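Local atomic coordinates of lipoteichoic acid primase (Listeria monocytogenes, PDB entry 4UOP), a protein that belongs to the sulfatase-like family of metal-dependent enzymes and carries a magnesium ion in its extracellular catalytic domain. Residues 275-286 and 314-324. Residues are numbered along the deposited sequence; the frame is centred on the assembly and turned at random.
With MG (magnesium ion), chain J.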
ATOM      1  N   ASP B 275     -29.661  23.720  15.119  1.00 21.15           N
ATOM      2  CA  ASP B 275     -29.530  24.396  16.407  1.00 23.30           C
ATOM      3  C   ASP B 275     -29.461  23.422  17.564  1.00 23.40           C
ATOM      4  O   ASP B 275     -29.275  23.852  18.703  1.00 23.49           O
ATOM      5  CB  ASP B 275     -30.701  25.360  16.626  1.00 25.41           C
ATOM      6  CG  ASP B 275     -30.719  26.498  15.618  1.00 28.51           C
ATOM      7  OD1 ASP B 275     -29.634  26.978  15.233  1.00 29.85           O
ATOM      8  OD2 ASP B 275     -31.816  26.931  15.208  1.00 32.49           O
ATOM      9  N   ASP B 276     -29.596  22.127  17.285  1.00 21.54           N
ATOM     10  CA  ASP B 276     -29.520  21.089  18.296  1.00 23.57           C
ATOM     11  C   ASP B 276     -28.454  20.030  17.997  1.00 22.01           C
ATOM     12  O   ASP B 276     -28.519  18.921  18.542  1.00 20.59           O
ATOM     13  CB  ASP B 276     -30.890  20.408  18.429  1.00 27.74           C
ATOM     14  CG  ASP B 276     -31.655  20.827  19.690  1.00 35.29           C
ATOM     15  OD1 ASP B 276     -31.261  21.821  20.362  1.00 40.01           O
ATOM     16  OD2 ASP B 276     -32.661  20.139  20.008  1.00 39.10           O
ATOM     17  N   SER B 277     -27.457  20.377  17.177  1.00 20.23           N
ATOM     18  CA  SER B 277     -26.469  19.402  16.704  1.00 19.38           C
ATOM     19  C   SER B 277     -25.073  19.989  16.572  1.00 19.02           C
ATOM     20  O   SER B 277     -24.913  21.140  16.164  1.00 19.99           O
ATOM     21  CB  SER B 277     -26.870  18.858  15.319  1.00 20.07           C
ATOM     22  OG  SER B 277     -28.125  18.235  15.352  1.00 20.06           O
ATOM     23  N   VAL B 278     -24.066  19.180  16.904  1.00 18.16           N
ATOM     24  CA  VAL B 278     -22.696  19.421  16.489  1.00 18.30           C
ATOM     25  C   VAL B 278     -22.632  18.931  15.052  1.00 18.37           C
ATOM     26  O   VAL B 278     -23.101  17.832  14.746  1.00 16.82           O
ATOM     27  CB  VAL B 278     -21.702  18.625  17.346  1.00 19.12           C
ATOM     28  CG1 VAL B 278     -20.276  18.787  16.841  1.00 19.59           C
ATOM     29  CG2 VAL B 278     -21.812  19.053  18.808  1.00 19.41           C
ATOM     30  N   VAL B 279     -22.082  19.754  14.177  1.00 17.88           N
ATOM     31  CA  VAL B 279     -21.920  19.371  12.784  1.00 18.17           C
ATOM     32  C   VAL B 279     -20.469  19.580  12.363  1.00 17.47           C
ATOM     33  O   VAL B 279     -19.887  20.645  12.616  1.00 18.55           O
ATOM     34  CB  VAL B 279     -22.878  20.149  11.871  1.00 18.27           C
ATOM     35  CG1 VAL B 279     -22.724  19.663  10.446  1.00 19.31           C
ATOM     36  CG2 VAL B 279     -24.324  19.976  12.321  1.00 19.02           C
ATOM     37  N   VAL B 280     -19.880  18.535  11.781  1.00 16.89           N
ATOM     38  CA  VAL B 280     -18.498  18.531  11.331  1.00 16.72           C
ATOM     39  C   VAL B 280     -18.482  18.195   9.834  1.00 16.75           C
ATOM     40  O   VAL B 280     -19.153  17.243   9.410  1.00 15.83           O
ATOM     41  CB  VAL B 280     -17.658  17.472  12.056  1.00 18.12           C
ATOM     42  CG1 VAL B 280     -16.198  17.569  11.656  1.00 18.16           C
ATOM     43  CG2 VAL B 280     -17.814  17.612  13.562  1.00 18.46           C
ATOM     44  N   PHE B 281     -17.724  18.971   9.070  1.00 16.58           N
ATOM     45  CA  PHE B 281     -17.502  18.694   7.658  1.00 17.97           C
ATOM     46  C   PHE B 281     -16.013  18.590   7.431  1.00 16.37           C
ATOM     47  O   PHE B 281     -15.265  19.455   7.879  1.00 16.67           O
ATOM     48  CB  PHE B 281     -18.027  19.828   6.776  1.00 19.98           C
ATOM     49  CG  PHE B 281     -19.469  20.169   6.993  1.00 22.85           C
ATOM     50  CD1 PHE B 281     -20.430  19.180   7.071  1.00 24.75           C
ATOM     51  CD2 PHE B 281     -19.874  21.490   7.077  1.00 27.32           C
ATOM     52  CE1 PHE B 281     -21.763  19.494   7.265  1.00 26.58           C
ATOM     53  CE2 PHE B 281     -21.218  21.812   7.277  1.00 28.32           C
ATOM     54  CZ  PHE B 281     -22.155  20.818   7.356  1.00 26.20           C
ATOM     55  N   TYR B 282     -15.571  17.566   6.707  1.00 15.50           N
ATOM     56  CA  TYR B 282     -14.155  17.468   6.333  1.00 15.44           C
ATOM     57  C   TYR B 282     -14.005  16.753   5.006  1.00 15.34           C
ATOM     58  O   TYR B 282     -14.823  15.901   4.664  1.00 16.17           O
ATOM     59  CB  TYR B 282     -13.353  16.737   7.434  1.00 15.38           C
ATOM     60  CG  TYR B 282     -13.735  15.293   7.616  1.00 15.51           C
ATOM     61  CD1 TYR B 282     -14.836  14.940   8.387  1.00 16.50           C
ATOM     62  CD2 TYR B 282     -13.005  14.279   7.011  1.00 15.79           C
ATOM     63  CE1 TYR B 282     -15.210  13.619   8.542  1.00 15.95           C
ATOM     64  CE2 TYR B 282     -13.371  12.952   7.162  1.00 15.92           C
ATOM     65  CZ  TYR B 282     -14.480  12.635   7.924  1.00 15.73           C
ATOM     66  OH  TYR B 282     -14.900  11.343   8.094  1.00 17.29           O
ATOM     67  N   GLY B 283     -12.952  17.076   4.263  1.00 15.70           N
ATOM     68  CA  GLY B 283     -12.639  16.332   3.030  1.00 16.20           C
ATOM     69  C   GLY B 283     -11.928  15.048   3.399  1.00 16.11           C
ATOM     70  O   GLY B 283     -11.133  15.048   4.338  1.00 16.87           O
ATOM     71  N   ASP B 284     -12.191  13.945   2.692  1.00 15.96           N
ATOM     72  CA  ASP B 284     -11.504  12.701   3.042  1.00 15.81           C
ATOM     73  C   ASP B 284     -10.005  12.725   2.760  1.00 16.05           C
ATOM     74  O   ASP B 284      -9.219  12.274   3.584  1.00 15.23           O
ATOM     75  CB  ASP B 284     -12.183  11.432   2.499  1.00 15.89           C
ATOM     76  CG  ASP B 284     -12.289  11.376   0.988  1.00 16.82           C
ATOM     77  OD1 ASP B 284     -12.061  12.393   0.296  1.00 17.27           O
ATOM     78  OD2 ASP B 284     -12.602  10.255   0.500  1.00 19.75           O
ATOM     79  N   HIS B 285      -9.626  13.274   1.609  1.00 14.97           N
ATOM     80  CA  HIS B 285      -8.237  13.347   1.185  1.00 15.85           C
ATOM     81  C   HIS B 285      -8.186  14.138  -0.107  1.00 16.56           C
ATOM     82  O   HIS B 285      -9.227  14.360  -0.753  1.00 16.04           O
ATOM     83  CB  HIS B 285      -7.696  11.940   0.938  1.00 16.57           C
ATOM     84  CG  HIS B 285      -8.550  11.145   0.012  1.00 17.52           C
ATOM     85  ND1 HIS B 285      -8.521  11.327  -1.353  1.00 18.75           N
ATOM     86  CD2 HIS B 285      -9.511  10.225   0.248  1.00 19.15           C
ATOM     87  CE1 HIS B 285      -9.406  10.535  -1.921  1.00 18.69           C
ATOM     88  NE2 HIS B 285     -10.030   9.863  -0.971  1.00 19.93           N
ATOM     89  N   HIS B 286      -6.975  14.563  -0.466  1.00 17.34           N
ATOM     90  CA  HIS B 286      -6.767  15.313  -1.689  1.00 18.13           C
ATOM     91  C   HIS B 286      -6.828  14.372  -2.868  1.00 17.42           C
ATOM     92  O   HIS B 286      -6.712  13.157  -2.723  1.00 16.19           O
ATOM     93  CB  HIS B 286      -5.433  16.034  -1.670  1.00 18.85           C
ATOM     94  CG  HIS B 286      -4.285  15.187  -2.097  1.00 20.22           C
ATOM     95  ND1 HIS B 286      -3.781  14.169  -1.317  1.00 21.53           N
ATOM     96  CD2 HIS B 286      -3.542  15.198  -3.228  1.00 22.14           C
ATOM     97  CE1 HIS B 286      -2.771  13.596  -1.944  1.00 23.03           C
ATOM     98  NE2 HIS B 286      -2.609  14.199  -3.112  1.00 23.30           N
ATOM     99  N   ASP B 314      -0.875  20.026  -0.434  1.00 18.69           N
ATOM    100  CA  ASP B 314      -1.972  19.217  -0.987  1.00 17.96           C
ATOM    101  C   ASP B 314      -2.674  18.355   0.038  1.00 16.97           C
ATOM    102  O   ASP B 314      -3.859  18.086  -0.087  1.00 18.11           O
ATOM    103  CB  ASP B 314      -1.465  18.293  -2.105  1.00 19.88           C
ATOM    104  CG  ASP B 314      -1.197  19.033  -3.411  1.00 21.25           C
ATOM    105  OD1 ASP B 314      -1.692  20.157  -3.612  1.00 22.87           O
ATOM    106  OD2 ASP B 314      -0.514  18.446  -4.257  1.00 22.91           O
ATOM    107  N   TYR B 315      -1.963  17.954   1.086  1.00 16.41           N
ATOM    108  CA  TYR B 315      -2.562  17.090   2.089  1.00 17.44           C
ATOM    109  C   TYR B 315      -3.548  17.821   3.002  1.00 16.49           C
ATOM    110  O   TYR B 315      -4.222  17.200   3.806  1.00 15.58           O
ATOM    111  CB  TYR B 315      -1.467  16.402   2.910  1.00 18.62           C
ATOM    112  CG  TYR B 315      -0.862  15.184   2.248  1.00 19.49           C
ATOM    113  CD1 TYR B 315      -0.771  15.085   0.868  1.00 20.99           C
ATOM    114  CD2 TYR B 315      -0.340  14.149   3.004  1.00 20.76           C
ATOM    115  CE1 TYR B 315      -0.193  13.982   0.257  1.00 22.52           C
ATOM    116  CE2 TYR B 315       0.251  13.047   2.405  1.00 22.44           C
ATOM    117  CZ  TYR B 315       0.324  12.973   1.028  1.00 23.03           C
ATOM    118  OH  TYR B 315       0.908  11.898   0.396  1.00 24.21           O
ATOM    119  N   ARG B 316      -3.640  19.144   2.879  1.00 16.53           N
ATOM    120  CA  ARG B 316      -4.642  19.870   3.622  1.00 16.70           C
ATOM    121  C   ARG B 316      -6.035  19.587   3.070  1.00 17.22           C
ATOM    122  O   ARG B 316      -6.267  19.685   1.852  1.00 15.88           O
ATOM    123  CB  ARG B 316      -4.376  21.379   3.605  1.00 18.51           C
ATOM    124  CG  ARG B 316      -2.972  21.815   4.037  1.00 20.73           C
ATOM    125  CD  ARG B 316      -2.517  23.081   3.310  1.00 24.39           C
ATOM    126  NE  ARG B 316      -3.377  24.143   3.636  1.00 27.08           N
ATOM    127  CZ  ARG B 316      -3.726  25.158   2.854  1.00 22.72           C
ATOM    128  NH1 ARG B 316      -3.277  25.345   1.615  1.00 23.36           N
ATOM    129  NH2 ARG B 316      -4.538  26.023   3.381  1.00 23.45           N
ATOM    130  N   ILE B 317      -6.953  19.298   3.977  1.00 16.22           N
ATOM    131  CA  ILE B 317      -8.344  19.022   3.663  1.00 16.51           C
ATOM    132  C   ILE B 317      -9.177  20.049   4.406  1.00 17.83           C
ATOM    133  O   ILE B 317      -8.797  20.483   5.508  1.00 18.15           O
ATOM    134  CB  ILE B 317      -8.776  17.582   4.057  1.00 17.09           C
ATOM    135  CG1 ILE B 317      -8.251  17.222   5.452  1.00 17.65           C
ATOM    136  CG2 ILE B 317      -8.228  16.594   3.045  1.00 17.12           C
ATOM    137  CD1 ILE B 317      -8.814  15.961   6.070  1.00 18.65           C
ATOM    138  N   PRO B 318     -10.325  20.447   3.841  1.00 17.41           N
ATOM    139  CA  PRO B 318     -11.136  21.371   4.629  1.00 17.86           C
ATOM    140  C   PRO B 318     -11.671  20.720   5.908  1.00 17.95           C
ATOM    141  O   PRO B 318     -11.870  19.498   5.950  1.00 17.19           O
ATOM    142  CB  PRO B 318     -12.268  21.745   3.681  1.00 18.07           C
ATOM    143  CG  PRO B 318     -12.367  20.572   2.739  1.00 18.40           C
ATOM    144  CD  PRO B 318     -10.968  20.091   2.562  1.00 18.01           C
ATOM    145  N   PHE B 319     -11.878  21.549   6.924  1.00 17.16           N
ATOM    146  CA  PHE B 319     -12.403  21.132   8.213  1.00 17.44           C
ATOM    147  C   PHE B 319     -13.223  22.261   8.807  1.00 16.58           C
ATOM    148  O   PHE B 319     -12.715  23.374   8.983  1.00 17.64           O
ATOM    149  CB  PHE B 319     -11.277  20.751   9.168  1.00 17.53           C
ATOM    150  CG  PHE B 319     -11.755  20.344  10.533  1.00 18.59           C
ATOM    151  CD1 PHE B 319     -12.225  19.065  10.766  1.00 18.49           C
ATOM    152  CD2 PHE B 319     -11.781  21.259  11.575  1.00 19.17           C
ATOM    153  CE1 PHE B 319     -12.684  18.694  12.022  1.00 18.89           C
ATOM    154  CE2 PHE B 319     -12.248  20.897  12.822  1.00 20.11           C
ATOM    155  CZ  PHE B 319     -12.705  19.618  13.051  1.00 19.31           C
ATOM    156  N   PHE B 320     -14.487  21.979   9.088  1.00 16.10           N
ATOM    157  CA  PHE B 320     -15.421  22.956   9.638  1.00 16.79           C
ATOM    158  C   PHE B 320     -16.179  22.313  10.774  1.00 17.16           C
ATOM    159  O   PHE B 320     -16.632  21.164  10.667  1.00 16.08           O
ATOM    160  CB  PHE B 320     -16.416  23.432   8.565  1.00 17.50           C
ATOM    161  CG  PHE B 320     -15.786  24.215   7.457  1.00 18.44           C
ATOM    162  CD1 PHE B 320     -15.134  23.571   6.422  1.00 19.51           C
ATOM    163  CD2 PHE B 320     -15.834  25.605   7.447  1.00 20.33           C
ATOM    164  CE1 PHE B 320     -14.528  24.299   5.406  1.00 19.65           C
ATOM    165  CE2 PHE B 320     -15.253  26.333   6.427  1.00 20.90           C
ATOM    166  CZ  PHE B 320     -14.576  25.681   5.418  1.00 20.84           C
ATOM    167  N   LEU B 321     -16.334  23.052  11.866  1.00 17.91           N
ATOM    168  CA  LEU B 321     -17.049  22.571  13.017  1.00 19.37           C
ATOM    169  C   LEU B 321     -18.049  23.605  13.495  1.00 19.09           C
ATOM    170  O   LEU B 321     -17.706  24.776  13.706  1.00 18.41           O
ATOM    171  CB  LEU B 321     -16.079  22.214  14.144  1.00 22.25           C
ATOM    172  CG  LEU B 321     -16.825  21.626  15.359  1.00 26.05           C
ATOM    173  CD1 LEU B 321     -16.274  20.273  15.791  1.00 28.55           C
ATOM    174  CD2 LEU B 321     -16.783  22.623  16.496  1.00 27.12           C
ATOM    175  N   HIS B 322     -19.283  23.151  13.662  1.00 19.42           N
ATOM    176  CA  HIS B 322     -20.375  23.964  14.184  1.00 20.79           C
ATOM    177  C   HIS B 322     -20.886  23.323  15.464  1.00 21.26           C
ATOM    178  O   HIS B 322     -20.959  22.096  15.563  1.00 19.55           O
ATOM    179  CB  HIS B 322     -21.501  24.043  13.151  1.00 22.14           C
ATOM    180  CG  HIS B 322     -22.871  24.240  13.739  1.00 24.35           C
ATOM    181  ND1 HIS B 322     -23.377  25.488  14.041  1.00 25.57           N
ATOM    182  CD2 HIS B 322     -23.838  23.354  14.075  1.00 24.37           C
ATOM    183  CE1 HIS B 322     -24.587  25.359  14.556  1.00 26.33           C
ATOM    184  NE2 HIS B 322     -24.891  24.073  14.587  1.00 26.95           N
ATOM    185  N   TYR B 323     -21.229  24.150  16.448  1.00 21.92           N
ATOM    186  CA  TYR B 323     -22.058  23.672  17.552  1.00 23.09           C
ATOM    187  C   TYR B 323     -22.962  24.789  18.026  1.00 22.72           C
ATOM    188  O   TYR B 323     -22.602  25.969  17.901  1.00 23.00           O
ATOM    189  CB  TYR B 323     -21.224  23.065  18.691  1.00 24.59           C
ATOM    190  CG  TYR B 323     -20.310  24.013  19.429  1.00 27.62           C
ATOM    191  CD1 TYR B 323     -20.765  24.759  20.517  1.00 31.46           C
ATOM    192  CD2 TYR B 323     -18.972  24.129  19.075  1.00 29.36           C
ATOM    193  CE1 TYR B 323     -19.910  25.617  21.210  1.00 32.75           C
ATOM    194  CE2 TYR B 323     -18.116  24.980  19.755  1.00 31.00           C
ATOM    195  CZ  TYR B 323     -18.583  25.714  20.824  1.00 32.99           C
ATOM    196  OH  TYR B 323     -17.711  26.561  21.477  1.00 34.88           O
ATOM    197  N   PRO B 324     -24.134  24.431  18.556  1.00 23.50           N
ATOM    198  CA  PRO B 324     -25.094  25.474  18.949  1.00 25.00           C
ATOM    199  C   PRO B 324     -24.558  26.410  20.038  1.00 26.85           C
ATOM    200  O   PRO B 324     -23.963  25.950  21.018  1.00 28.55           O
ATOM    201  CB  PRO B 324     -26.293  24.680  19.474  1.00 25.09           C
ATOM    202  CG  PRO B 324     -26.125  23.302  18.923  1.00 25.56           C
ATOM    203  CD  PRO B 324     -24.641  23.080  18.861  1.00 24.48           C
TER
HETATM  204 MG    MG J1616     -12.150   9.291  -1.278  1.00 10.93          MG
HETATM  205  O   HOH W   1     -11.470   8.065  -2.994  1.00 21.74           O
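Val-279 and His-322 form a hydrogen-bonded pair between antiparallel strands 277-283 and 319-322, neighbours in the central mixed sheet of the sulfatase-like fold. Phe-281 and Phe-320 repeat the pattern, Phe-320 N reaching Phe-281 O at 2.9 Å. Gly-283 N extends the pairing to Pro-318 O (3.1 Å); proline can serve here, since it gives an acceptor and has no N-H to offer.

Aliphatic and aromatic side chains fill the face bearing Val-280, Tyr-282, Phe-319 and Leu-321. With CG1 anti to the backbone N (chi1 -175°), Val-280 sends that methyl to Phe-319 CE1 at 3.7 Å and its other branch, CG2, to Leu-321 CD1. Helix 341-348 packs on this face through Ile-341 and Leu-348, while Tyr-282 OH is hydrogen-bonded to Gln-64 OE1 of strand 59-65.

Past Gly-283 the chain turns into the metal site, where Asp-284 and His-285 join Glu-66 and Thr-108 around magnesium. Ile-317 packs against this bend through CG2, 3.7 Å from His-285 CA. Beyond it, the His-286 and Tyr-315 rings, their planes 30° from parallel, barely overlap and meet through CE1 of each. His-285 binds the metal through NE2 (2.2 Å), and its ND1-H, in the ring plane, meets His-286 O almost straight at 178°, although the donor stands above the plane of that carbonyl.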